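Local coordinates for protein Pre-mRNA-splicing factor 38 (Chaetomium thermophilum, PDB 5F5T) that is probably required for pre-mRNA splicing, as a member of the PRP38 family of spliceosomal proteins, at residues Val47-Trp52 / Gln83-Phe88; Asp66-His71 / Leu89-Lys94; Arg147-Arg152 / Thr158-Met163; Asp164-Asp169 / Asp174-Thr179. All coordinates share one frame; numbering follows the deposited sequence.

Contact 1 (Val47-Trp52 / Gln83-Phe88)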
# COMPACT_ATOMS: atom_id res chain seq x y z
N VAL A 47 2.13 7.87 -21.08
CA VAL A 47 1.65 8.96 -21.92
C VAL A 47 1.60 8.54 -23.39
O VAL A 47 0.81 9.08 -24.17
CB VAL A 47 2.51 10.23 -21.77
CG1 VAL A 47 2.42 10.76 -20.34
CG2 VAL A 47 3.95 9.97 -22.16
N GLU A 48 2.46 7.61 -23.76
CA GLU A 48 2.46 7.03 -25.10
C GLU A 48 1.33 6.01 -25.30
O GLU A 48 0.96 5.70 -26.43
CB GLU A 48 3.83 6.40 -25.39
CG GLU A 48 4.92 7.44 -25.60
CD GLU A 48 6.32 6.88 -25.41
OE1 GLU A 48 6.45 5.73 -24.92
OE2 GLU A 48 7.29 7.59 -25.74
N SER A 49 0.81 5.48 -24.20
CA SER A 49 -0.16 4.38 -24.25
C SER A 49 -1.48 4.81 -24.88
O SER A 49 -1.89 5.97 -24.79
CB SER A 49 -0.44 3.82 -22.86
OG SER A 49 -1.27 4.70 -22.11
N TYR A 50 -2.14 3.85 -25.52
CA TYR A 50 -3.44 4.06 -26.14
C TYR A 50 -4.51 4.46 -25.14
O TYR A 50 -5.34 5.33 -25.41
CB TYR A 50 -3.86 2.79 -26.88
CG TYR A 50 -5.22 2.86 -27.52
CD1 TYR A 50 -5.38 3.45 -28.77
CD2 TYR A 50 -6.34 2.31 -26.90
CE1 TYR A 50 -6.62 3.50 -29.37
CE2 TYR A 50 -7.58 2.36 -27.51
CZ TYR A 50 -7.71 2.96 -28.74
OH TYR A 50 -8.94 3.01 -29.35
N PHE A 51 -4.50 3.82 -23.97
CA PHE A 51 -5.51 4.09 -22.96
C PHE A 51 -5.43 5.53 -22.47
O PHE A 51 -6.45 6.17 -22.24
CB PHE A 51 -5.38 3.14 -21.78
CG PHE A 51 -6.37 3.40 -20.70
CD1 PHE A 51 -7.67 2.93 -20.82
CD2 PHE A 51 -6.02 4.13 -19.57
CE1 PHE A 51 -8.60 3.17 -19.82
CE2 PHE A 51 -6.95 4.37 -18.57
CZ PHE A 51 -8.24 3.89 -18.70
N TRP A 52 -4.21 6.03 -22.30
CA TRP A 52 -4.02 7.40 -21.87
C TRP A 52 -4.55 8.36 -22.93
O TRP A 52 -5.28 9.31 -22.62
CB TRP A 52 -2.54 7.66 -21.60
CG TRP A 52 -2.22 9.07 -21.23
CD1 TRP A 52 -1.81 10.06 -22.07
CD2 TRP A 52 -2.25 9.64 -19.92
NE1 TRP A 52 -1.60 11.22 -21.37
CE2 TRP A 52 -1.86 10.99 -20.04
CE3 TRP A 52 -2.58 9.15 -18.65
CZ2 TRP A 52 -1.79 11.85 -18.95
CZ3 TRP A 52 -2.50 10.01 -17.57
CH2 TRP A 52 -2.11 11.34 -17.72
N GLN A 83 5.47 -3.69 -22.60
CA GLN A 83 5.51 -2.79 -21.45
C GLN A 83 4.26 -1.92 -21.36
O GLN A 83 4.35 -0.70 -21.22
CB GLN A 83 6.76 -1.91 -21.50
CG GLN A 83 8.07 -2.64 -21.30
CD GLN A 83 8.21 -3.21 -19.91
OE1 GLN A 83 7.63 -4.24 -19.57
NE2 GLN A 83 8.99 -2.53 -19.07
N LYS A 84 3.09 -2.54 -21.47
CA LYS A 84 1.84 -1.80 -21.39
C LYS A 84 1.48 -1.48 -19.95
O LYS A 84 1.43 -2.37 -19.10
CB LYS A 84 0.70 -2.55 -22.06
CG LYS A 84 -0.61 -1.79 -22.01
CD LYS A 84 -1.55 -2.19 -23.12
CE LYS A 84 -2.05 -3.60 -22.94
NZ LYS A 84 -3.20 -3.88 -23.85
N PRO A 85 1.23 -0.20 -19.66
CA PRO A 85 0.77 0.20 -18.32
C PRO A 85 -0.71 -0.07 -18.17
O PRO A 85 -1.47 0.16 -19.12
CB PRO A 85 1.06 1.70 -18.28
CG PRO A 85 0.95 2.13 -19.71
CD PRO A 85 1.41 0.96 -20.55
N SER A 86 -1.13 -0.56 -17.01
CA SER A 86 -2.53 -0.87 -16.79
C SER A 86 -3.34 0.41 -16.77
O SER A 86 -2.80 1.48 -16.45
CB SER A 86 -2.72 -1.63 -15.48
OG SER A 86 -2.42 -0.80 -14.38
N PRO A 87 -4.63 0.32 -17.12
CA PRO A 87 -5.51 1.48 -16.97
C PRO A 87 -5.46 2.02 -15.54
O PRO A 87 -5.52 3.22 -15.32
CB PRO A 87 -6.89 0.90 -17.29
CG PRO A 87 -6.59 -0.19 -18.29
CD PRO A 87 -5.33 -0.82 -17.74
N PHE A 88 -5.31 1.11 -14.58
CA PHE A 88 -5.18 1.46 -13.18
C PHE A 88 -4.00 2.41 -12.95
O PHE A 88 -4.15 3.46 -12.31
CB PHE A 88 -5.04 0.19 -12.34
CG PHE A 88 -4.88 0.43 -10.87
CD1 PHE A 88 -5.99 0.63 -10.07
CD2 PHE A 88 -3.63 0.41 -10.28
CE1 PHE A 88 -5.85 0.83 -8.71
CE2 PHE A 88 -3.49 0.61 -8.92
CZ PHE A 88 -4.60 0.82 -8.14
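P85 meets S49 first. Its ring carbon CG lies 3.8 Å from S49 CB, and CD sits a little farther back. The side chain of S49 starts out toward P85, but its hydroxyl is turned to its own side of the contact. With chi1 at 75°, OG stands between the backbone N and the carbonyl carbon of S49. There S49 OG accepts a bond from W52 N at 3.2 Å, with an N-H...O angle of 155°, and it also pairs with I46 O. S49 is thus the N-cap of helix 50-55, at the break between that helix and helix 40-48. P85 ends the short strand 84-85, which pairs with strand 78-79, and it also packs on I46. S86 turns its side chain away from 47-52. It is itself an N-cap: OG bonds L89 N near the start of helix 87-98, and it also bonds G76 O. Both segments thus carry a helix start. P87 makes the second meeting. Its CB sits over one face of the F51 ring, 3.7 Å from the ring centroid and 15° off the normal, a CH-pi contact. P87 CA comes within 3.6 Å of F51 CE2. The F51 ring also meets H71 edge-to-face. F88 points away from F51 and packs against A121 and L122 of helix 117-130.

Contact 2 (Asp66-His71 / Leu89-Lys94); sequences DRVVEH and LCLAFK
L91 reaches from helix 87-98 to R67 and V68 on helix 61-71. Its fork does all the close touching. L91 CD1 sits 3.7 Å from V68 CG2 and 3.9 Å from R67 CB. L91 CD2 lies beside the same R67 CB at 4.0 Å. The first torsion of V68 (chi1 167°) puts CG2 anti to the carbonyl carbon, and this is the branch that meets L91. V68 and L91 are both buried, and this is the tight part of the contact. It is wholly apolar. The other side is looser. R67 starts toward L91, but its chain bends at chi2 and chi3 and leads away, to where NH1 bonds Q55 O. Only its CB belongs to the close packing. H71, one turn on, also points toward helix 87-98, yet its side chain makes no close contact with 89-94. R67 CD lies in plane at the edge of the H71 imidazole. R67 and H71 are both partly exposed. L122 of helix 117-130 packs on both V68 and L91. Around the rest of segment 89-94, L89, C90 and F93 pack on helix 40-48, and K94 packs on W52 of helix 50-55.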
# COMPACT_ATOMS: atom_id res chain seq x y z
N ASP A 66 -15.85 7.39 -13.27
CA ASP A 66 -16.44 6.76 -14.46
C ASP A 66 -15.44 5.84 -15.18
O ASP A 66 -15.78 4.71 -15.56
CB ASP A 66 -16.96 7.82 -15.44
CG ASP A 66 -18.16 8.59 -14.89
OD1 ASP A 66 -19.10 7.94 -14.38
OD2 ASP A 66 -18.17 9.83 -14.99
N ARG A 67 -14.20 6.30 -15.32
CA ARG A 67 -13.14 5.54 -15.98
C ARG A 67 -12.77 4.30 -15.19
O ARG A 67 -12.48 3.26 -15.77
CB ARG A 67 -11.88 6.40 -16.18
CG ARG A 67 -12.03 7.55 -17.16
CD ARG A 67 -12.59 7.11 -18.49
NE ARG A 67 -13.68 7.99 -18.91
CZ ARG A 67 -13.54 9.02 -19.73
NH1 ARG A 67 -12.36 9.30 -20.25
NH2 ARG A 67 -14.59 9.76 -20.04
N VAL A 68 -12.74 4.42 -13.87
CA VAL A 68 -12.42 3.26 -13.05
C VAL A 68 -13.47 2.17 -13.22
O VAL A 68 -13.14 1.01 -13.46
CB VAL A 68 -12.28 3.63 -11.56
CG1 VAL A 68 -12.26 2.37 -10.71
CG2 VAL A 68 -11.03 4.45 -11.34
N VAL A 69 -14.74 2.55 -13.11
CA VAL A 69 -15.82 1.57 -13.26
C VAL A 69 -15.79 0.95 -14.66
O VAL A 69 -15.95 -0.26 -14.83
CB VAL A 69 -17.19 2.21 -12.99
CG1 VAL A 69 -18.31 1.26 -13.39
CG2 VAL A 69 -17.31 2.59 -11.52
N GLU A 70 -15.59 1.80 -15.65
CA GLU A 70 -15.60 1.40 -17.05
C GLU A 70 -14.42 0.50 -17.48
O GLU A 70 -14.60 -0.44 -18.25
CB GLU A 70 -15.63 2.65 -17.93
CG GLU A 70 -16.18 2.46 -19.32
CD GLU A 70 -16.40 3.78 -20.02
OE1 GLU A 70 -16.58 3.78 -21.26
OE2 GLU A 70 -16.39 4.83 -19.33
N HIS A 71 -13.22 0.81 -17.00
CA HIS A 71 -12.02 0.30 -17.65
C HIS A 71 -11.04 -0.52 -16.80
O HIS A 71 -10.25 -1.28 -17.36
CB HIS A 71 -11.23 1.47 -18.25
CG HIS A 71 -11.94 2.16 -19.37
ND1 HIS A 71 -12.22 1.52 -20.57
CD2 HIS A 71 -12.41 3.42 -19.50
CE1 HIS A 71 -12.84 2.36 -21.37
NE2 HIS A 71 -12.97 3.52 -20.75
N LEU A 89 -2.84 2.04 -13.49
CA LEU A 89 -1.64 2.85 -13.35
C LEU A 89 -1.80 4.20 -14.04
O LEU A 89 -1.43 5.24 -13.49
CB LEU A 89 -0.43 2.12 -13.93
CG LEU A 89 0.91 2.81 -13.70
CD1 LEU A 89 1.13 3.08 -12.22
CD2 LEU A 89 2.04 1.96 -14.26
N CYS A 90 -2.38 4.18 -15.24
CA CYS A 90 -2.59 5.39 -16.00
C CYS A 90 -3.47 6.37 -15.24
O CYS A 90 -3.20 7.57 -15.20
CB CYS A 90 -3.23 5.08 -17.36
SG CYS A 90 -2.19 4.10 -18.46
N LEU A 91 -4.52 5.84 -14.62
CA LEU A 91 -5.43 6.66 -13.84
C LEU A 91 -4.75 7.18 -12.58
O LEU A 91 -5.02 8.29 -12.14
CB LEU A 91 -6.69 5.88 -13.48
CG LEU A 91 -7.62 5.69 -14.68
CD1 LEU A 91 -8.85 4.87 -14.31
CD2 LEU A 91 -8.03 7.05 -15.22
N ALA A 92 -3.84 6.38 -12.02
CA ALA A 92 -3.06 6.85 -10.88
C ALA A 92 -2.22 8.06 -11.30
O ALA A 92 -2.15 9.06 -10.58
CB ALA A 92 -2.18 5.74 -10.34
N PHE A 93 -1.58 7.95 -12.46
CA PHE A 93 -0.75 9.04 -12.97
C PHE A 93 -1.59 10.27 -13.23
O PHE A 93 -1.18 11.40 -12.93
CB PHE A 93 -0.03 8.61 -14.25
CG PHE A 93 0.93 9.64 -14.77
CD1 PHE A 93 2.11 9.91 -14.09
CD2 PHE A 93 0.66 10.34 -15.94
CE1 PHE A 93 3.00 10.86 -14.57
CE2 PHE A 93 1.55 11.29 -16.42
CZ PHE A 93 2.72 11.55 -15.73
N LYS A 94 -2.79 10.05 -13.76
CA LYS A 94 -3.71 11.15 -14.00
C LYS A 94 -4.11 11.82 -12.69
O LYS A 94 -4.25 13.03 -12.64
CB LYS A 94 -4.95 10.67 -14.74
CG LYS A 94 -5.91 11.79 -15.10
CD LYS A 94 -5.18 12.96 -15.74
CE LYS A 94 -5.30 12.94 -17.25
NZ LYS A 94 -5.03 14.28 -17.85

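Contact 3 (Arg147-Arg152 / Thr158-Met163)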
# COMPACT_ATOMS: atom_id res chain seq x y z
N ARG A 147 -12.20 -7.39 2.54
CA ARG A 147 -11.79 -8.72 2.11
C ARG A 147 -12.21 -9.02 0.67
O ARG A 147 -12.08 -10.14 0.20
CB ARG A 147 -12.39 -9.77 3.04
CG ARG A 147 -13.86 -10.04 2.79
CD ARG A 147 -14.40 -11.14 3.68
NE ARG A 147 -15.13 -10.60 4.82
CZ ARG A 147 -16.44 -10.75 4.99
NH1 ARG A 147 -17.15 -11.42 4.08
NH2 ARG A 147 -17.04 -10.24 6.05
N ARG A 148 -12.70 -7.99 -0.02
CA ARG A 148 -13.17 -8.15 -1.39
C ARG A 148 -12.05 -8.61 -2.33
O ARG A 148 -10.90 -8.19 -2.18
CB ARG A 148 -13.78 -6.85 -1.91
CG ARG A 148 -15.15 -6.53 -1.31
CD ARG A 148 -15.67 -5.17 -1.79
NE ARG A 148 -14.82 -4.07 -1.35
CZ ARG A 148 -15.00 -2.80 -1.71
NH1 ARG A 148 -15.99 -2.47 -2.52
NH2 ARG A 148 -14.17 -1.87 -1.25
N LYS A 149 -12.40 -9.45 -3.29
CA LYS A 149 -11.42 -9.98 -4.24
C LYS A 149 -11.01 -8.96 -5.30
O LYS A 149 -11.85 -8.22 -5.82
CB LYS A 149 -11.98 -11.23 -4.92
CG LYS A 149 -12.40 -12.31 -3.96
CD LYS A 149 -13.06 -13.46 -4.70
CE LYS A 149 -13.50 -14.54 -3.73
NZ LYS A 149 -14.19 -15.64 -4.44
N LEU A 150 -9.73 -8.97 -5.64
CA LEU A 150 -9.18 -8.14 -6.70
C LEU A 150 -8.34 -8.99 -7.63
O LEU A 150 -7.75 -9.99 -7.21
CB LEU A 150 -8.32 -7.01 -6.13
CG LEU A 150 -8.95 -5.96 -5.21
CD1 LEU A 150 -7.87 -5.00 -4.74
CD2 LEU A 150 -10.07 -5.21 -5.92
N ARG A 151 -8.25 -8.59 -8.89
CA ARG A 151 -7.37 -9.27 -9.83
C ARG A 151 -6.07 -8.48 -9.90
O ARG A 151 -6.08 -7.25 -9.89
CB ARG A 151 -7.99 -9.38 -11.22
CG ARG A 151 -9.32 -10.12 -11.27
CD ARG A 151 -9.23 -11.59 -10.93
NE ARG A 151 -8.21 -12.37 -11.60
CZ ARG A 151 -7.92 -13.62 -11.25
NH1 ARG A 151 -8.59 -14.18 -10.25
NH2 ARG A 151 -6.98 -14.31 -11.88
N ARG A 152 -4.96 -9.20 -9.98
CA ARG A 152 -3.66 -8.58 -10.15
C ARG A 152 -3.04 -9.10 -11.44
O ARG A 152 -3.14 -10.28 -11.73
CB ARG A 152 -2.78 -8.88 -8.94
CG ARG A 152 -1.31 -8.55 -9.10
CD ARG A 152 -0.57 -8.93 -7.83
NE ARG A 152 -0.84 -10.32 -7.45
CZ ARG A 152 -0.75 -10.79 -6.21
NH1 ARG A 152 -0.41 -9.99 -5.21
NH2 ARG A 152 -1.02 -12.07 -5.97
N THR A 158 -4.25 -13.03 -15.21
CA THR A 158 -4.22 -12.40 -13.90
C THR A 158 -4.27 -13.44 -12.79
O THR A 158 -4.68 -14.58 -13.01
CB THR A 158 -5.39 -11.41 -13.70
OG1 THR A 158 -6.63 -12.05 -14.05
CG2 THR A 158 -5.22 -10.17 -14.55
N SER A 159 -3.83 -13.05 -11.60
CA SER A 159 -3.89 -13.91 -10.43
C SER A 159 -4.77 -13.24 -9.39
O SER A 159 -4.98 -12.03 -9.43
CB SER A 159 -2.49 -14.15 -9.86
OG SER A 159 -2.01 -12.99 -9.21
N LEU A 160 -5.26 -14.03 -8.44
CA LEU A 160 -6.14 -13.51 -7.40
C LEU A 160 -5.38 -12.86 -6.25
O LEU A 160 -4.37 -13.39 -5.79
CB LEU A 160 -7.03 -14.63 -6.86
CG LEU A 160 -8.00 -14.24 -5.74
CD1 LEU A 160 -8.96 -13.16 -6.20
CD2 LEU A 160 -8.75 -15.47 -5.25
N THR A 161 -5.88 -11.72 -5.79
CA THR A 161 -5.40 -11.11 -4.56
C THR A 161 -6.60 -10.48 -3.87
O THR A 161 -7.71 -10.56 -4.37
CB THR A 161 -4.29 -10.06 -4.80
OG1 THR A 161 -3.71 -9.70 -3.55
CG2 THR A 161 -4.86 -8.82 -5.47
N TYR A 162 -6.39 -9.85 -2.71
CA TYR A 162 -7.51 -9.28 -1.97
C TYR A 162 -7.20 -7.86 -1.56
O TYR A 162 -6.03 -7.46 -1.47
CB TYR A 162 -7.82 -10.13 -0.75
CG TYR A 162 -8.02 -11.60 -1.06
CD1 TYR A 162 -6.94 -12.46 -1.13
CD2 TYR A 162 -9.30 -12.11 -1.27
CE1 TYR A 162 -7.12 -13.80 -1.42
CE2 TYR A 162 -9.48 -13.45 -1.55
CZ TYR A 162 -8.39 -14.29 -1.63
OH TYR A 162 -8.56 -15.63 -1.91
N MET A 163 -8.25 -7.09 -1.26
CA MET A 163 -8.08 -5.70 -0.89
C MET A 163 -7.18 -5.54 0.33
O MET A 163 -6.30 -4.69 0.34
CB MET A 163 -9.44 -5.05 -0.61
CG MET A 163 -9.34 -3.61 -0.15
SD MET A 163 -8.73 -2.51 -1.44
CE MET A 163 -9.97 -2.73 -2.71
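R151 and T158 meet near the turn end of two antiparallel strands, and the arginine bends across the threonine. R151 CB lies 4.1 Å from T158 OG1. The chain bends at chi2 and chi3, which brings CD back alongside the same hydroxyl. R151 NE donates to T158 OG1 at 2.9 Å and 152°. R151 NH2 donates to T158 OG1 as well, at 3.2 Å, so two nitrogens grip one oxygen side-on, in the guanidinium plane. NH2 also makes a weak, bent bond to T158 O. S159 C and L160 N lie over one face of the group, and R151 NH1 comes 3.8 Å from L160 CB. The motif is a beta hairpin of strands 149-153 and 158-162. L150 with T161 and R152 with S159 are its hydrogen-bonded pairs. L150 N reaches T161 O at 2.9 Å. R151 with L160 and K149 with Y162 are non-hydrogen-bonded pairs. On the face of L150 and T161, the R152 guanidinium lies across T161 CB, which is 3.8 Å from its plane. L150 CD1 packs 3.7 Å from M163 CE, where helix 163-172 begins. Another protein chain bonds T158 OG1 and K149 N, and one of its basic side chains makes a cation-pi contact with Y162.

Contact 4 (Asp164-Asp169 / Asp174-Thr179); sequences DEFIDD and DRVCST
F166 carries its CG anti to the backbone N (chi1 -174°), which carries the far end of the ring close to V176. V176 places CG1 anti to its own N (chi1 167°) and thereby sets its two methyls on different partners. V176 CG1 lies 4.0 Å from F166 CE1, at a slant to the ring. V176 CG2 lies 3.9 Å from D169 O, against the backbone of the helix. C177 SG comes to the ring edge, near its plane, 4.3 Å from F166 CE1. V176 and C177 belong to a type I' beta turn from V176 to T179. Two backbone bonds close it, V176 N to T179 O at 3.0 Å and T179 N to V176 O at 3.1 Å. T179 OG1 adds a bond to C177 O. The turn links the short strands 175-176 and 179-180 in a tight hairpin. F88 of helix 87-98 packs on both F166 and C177. D164 and D168, on the same helix segment as F166, form salt bridges with basic side chains of another protein chain. Helix 163-172 thus joins the hairpin by van der Waals contacts, with one methyl on a backbone carbonyl oxygen, while charged side chains meet the other protein.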
# COMPACT_ATOMS: atom_id res chain seq x y z
N ASP A 164 -7.37 -6.38 1.34
CA ASP A 164 -6.56 -6.30 2.55
C ASP A 164 -5.11 -6.64 2.24
O ASP A 164 -4.19 -6.08 2.84
CB ASP A 164 -7.12 -7.22 3.64
CG ASP A 164 -7.29 -8.64 3.18
OD1 ASP A 164 -8.07 -8.87 2.23
OD2 ASP A 164 -6.68 -9.54 3.79
N GLU A 165 -4.91 -7.54 1.28
CA GLU A 165 -3.57 -7.89 0.83
C GLU A 165 -2.91 -6.75 0.05
O GLU A 165 -1.71 -6.51 0.18
CB GLU A 165 -3.61 -9.15 -0.02
CG GLU A 165 -3.33 -10.42 0.76
CD GLU A 165 -3.08 -11.61 -0.15
OE1 GLU A 165 -3.25 -11.47 -1.38
OE2 GLU A 165 -2.70 -12.68 0.36
N PHE A 166 -3.71 -6.05 -0.75
CA PHE A 166 -3.21 -4.90 -1.50
C PHE A 166 -2.82 -3.76 -0.55
O PHE A 166 -1.77 -3.14 -0.71
CB PHE A 166 -4.28 -4.43 -2.50
CG PHE A 166 -3.81 -3.34 -3.41
CD1 PHE A 166 -2.80 -3.57 -4.33
CD2 PHE A 166 -4.38 -2.08 -3.35
CE1 PHE A 166 -2.37 -2.56 -5.18
CE2 PHE A 166 -3.95 -1.06 -4.18
CZ PHE A 166 -2.95 -1.30 -5.10
N ILE A 167 -3.67 -3.50 0.44
CA ILE A 167 -3.40 -2.49 1.46
C ILE A 167 -2.14 -2.84 2.24
O ILE A 167 -1.28 -1.99 2.44
CB ILE A 167 -4.57 -2.35 2.45
CG1 ILE A 167 -5.83 -1.87 1.73
CG2 ILE A 167 -4.21 -1.39 3.57
CD1 ILE A 167 -5.66 -0.54 1.04
N ASP A 168 -2.05 -4.10 2.65
CA ASP A 168 -0.88 -4.57 3.39
C ASP A 168 0.38 -4.40 2.54
O ASP A 168 1.44 -4.04 3.07
CB ASP A 168 -1.06 -6.03 3.80
CG ASP A 168 -0.05 -6.47 4.84
OD1 ASP A 168 0.22 -5.70 5.78
OD2 ASP A 168 0.49 -7.59 4.70
N ASP A 169 0.26 -4.65 1.24
CA ASP A 169 1.37 -4.44 0.32
C ASP A 169 1.79 -2.97 0.27
O ASP A 169 2.97 -2.65 0.30
CB ASP A 169 1.01 -4.92 -1.09
CG ASP A 169 1.16 -6.42 -1.24
OD1 ASP A 169 1.59 -7.08 -0.27
OD2 ASP A 169 0.87 -6.93 -2.34
N ASP A 174 8.22 -1.77 -0.68
CA ASP A 174 8.89 -0.64 -1.32
C ASP A 174 8.39 -0.35 -2.73
O ASP A 174 8.37 0.80 -3.16
CB ASP A 174 10.41 -0.87 -1.34
CG ASP A 174 11.03 -0.75 0.04
OD1 ASP A 174 10.46 -0.03 0.89
OD2 ASP A 174 12.08 -1.38 0.27
N ARG A 175 8.02 -1.40 -3.46
CA ARG A 175 7.58 -1.23 -4.84
C ARG A 175 6.24 -1.92 -5.10
O ARG A 175 6.09 -3.12 -4.89
CB ARG A 175 8.64 -1.78 -5.79
CG ARG A 175 8.46 -1.34 -7.24
CD ARG A 175 9.76 -1.48 -8.02
NE ARG A 175 9.78 -0.59 -9.18
CZ ARG A 175 9.48 -0.98 -10.41
NH1 ARG A 175 9.11 -2.23 -10.64
NH2 ARG A 175 9.52 -0.11 -11.41
N VAL A 176 5.28 -1.13 -5.57
CA VAL A 176 3.95 -1.63 -5.89
C VAL A 176 3.47 -1.05 -7.22
O VAL A 176 3.55 0.15 -7.44
CB VAL A 176 2.94 -1.27 -4.78
CG1 VAL A 176 1.50 -1.49 -5.25
CG2 VAL A 176 3.23 -2.08 -3.52
N CYS A 177 2.98 -1.92 -8.10
CA CYS A 177 2.46 -1.52 -9.41
C CYS A 177 3.51 -0.76 -10.22
O CYS A 177 3.24 0.31 -10.75
CB CYS A 177 1.21 -0.65 -9.25
SG CYS A 177 -0.27 -1.58 -8.85
N SER A 178 4.72 -1.31 -10.25
CA SER A 178 5.80 -0.78 -11.07
C SER A 178 6.18 0.63 -10.61
O SER A 178 6.81 1.39 -11.34
CB SER A 178 5.41 -0.76 -12.55
OG SER A 178 5.51 -2.05 -13.12
N THR A 179 5.81 0.95 -9.37
CA THR A 179 6.07 2.27 -8.82
C THR A 179 6.82 2.17 -7.50
O THR A 179 6.42 1.42 -6.61
CB THR A 179 4.77 3.05 -8.59
OG1 THR A 179 4.08 3.21 -9.84
CG2 THR A 179 5.05 4.42 -7.98

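How the contacts relate
Contacts 1 and 2 alternate along the chain. Both use helix 87-98, and their centres lie 10 Å apart. They touch directly through W52 and F93. Contacts 3 and 4 follow later in series. Strand 158-162 runs straight into helix 163-172. The centres of contacts 3 and 4 are 12 Å apart. Contact 3 stays clear of contacts 1 and 2, with nearest atoms about 7 and 9 Å away. Contact 4 touches all three others: helix 87-98 reaches it through F88 and L89, and L150 of contact 3 packs on F166. All four belong to the PRP38 family region of the chain. Another protein chain reaches contacts 3 and 4, while no other chain of the assembly touches contacts 1 and 2.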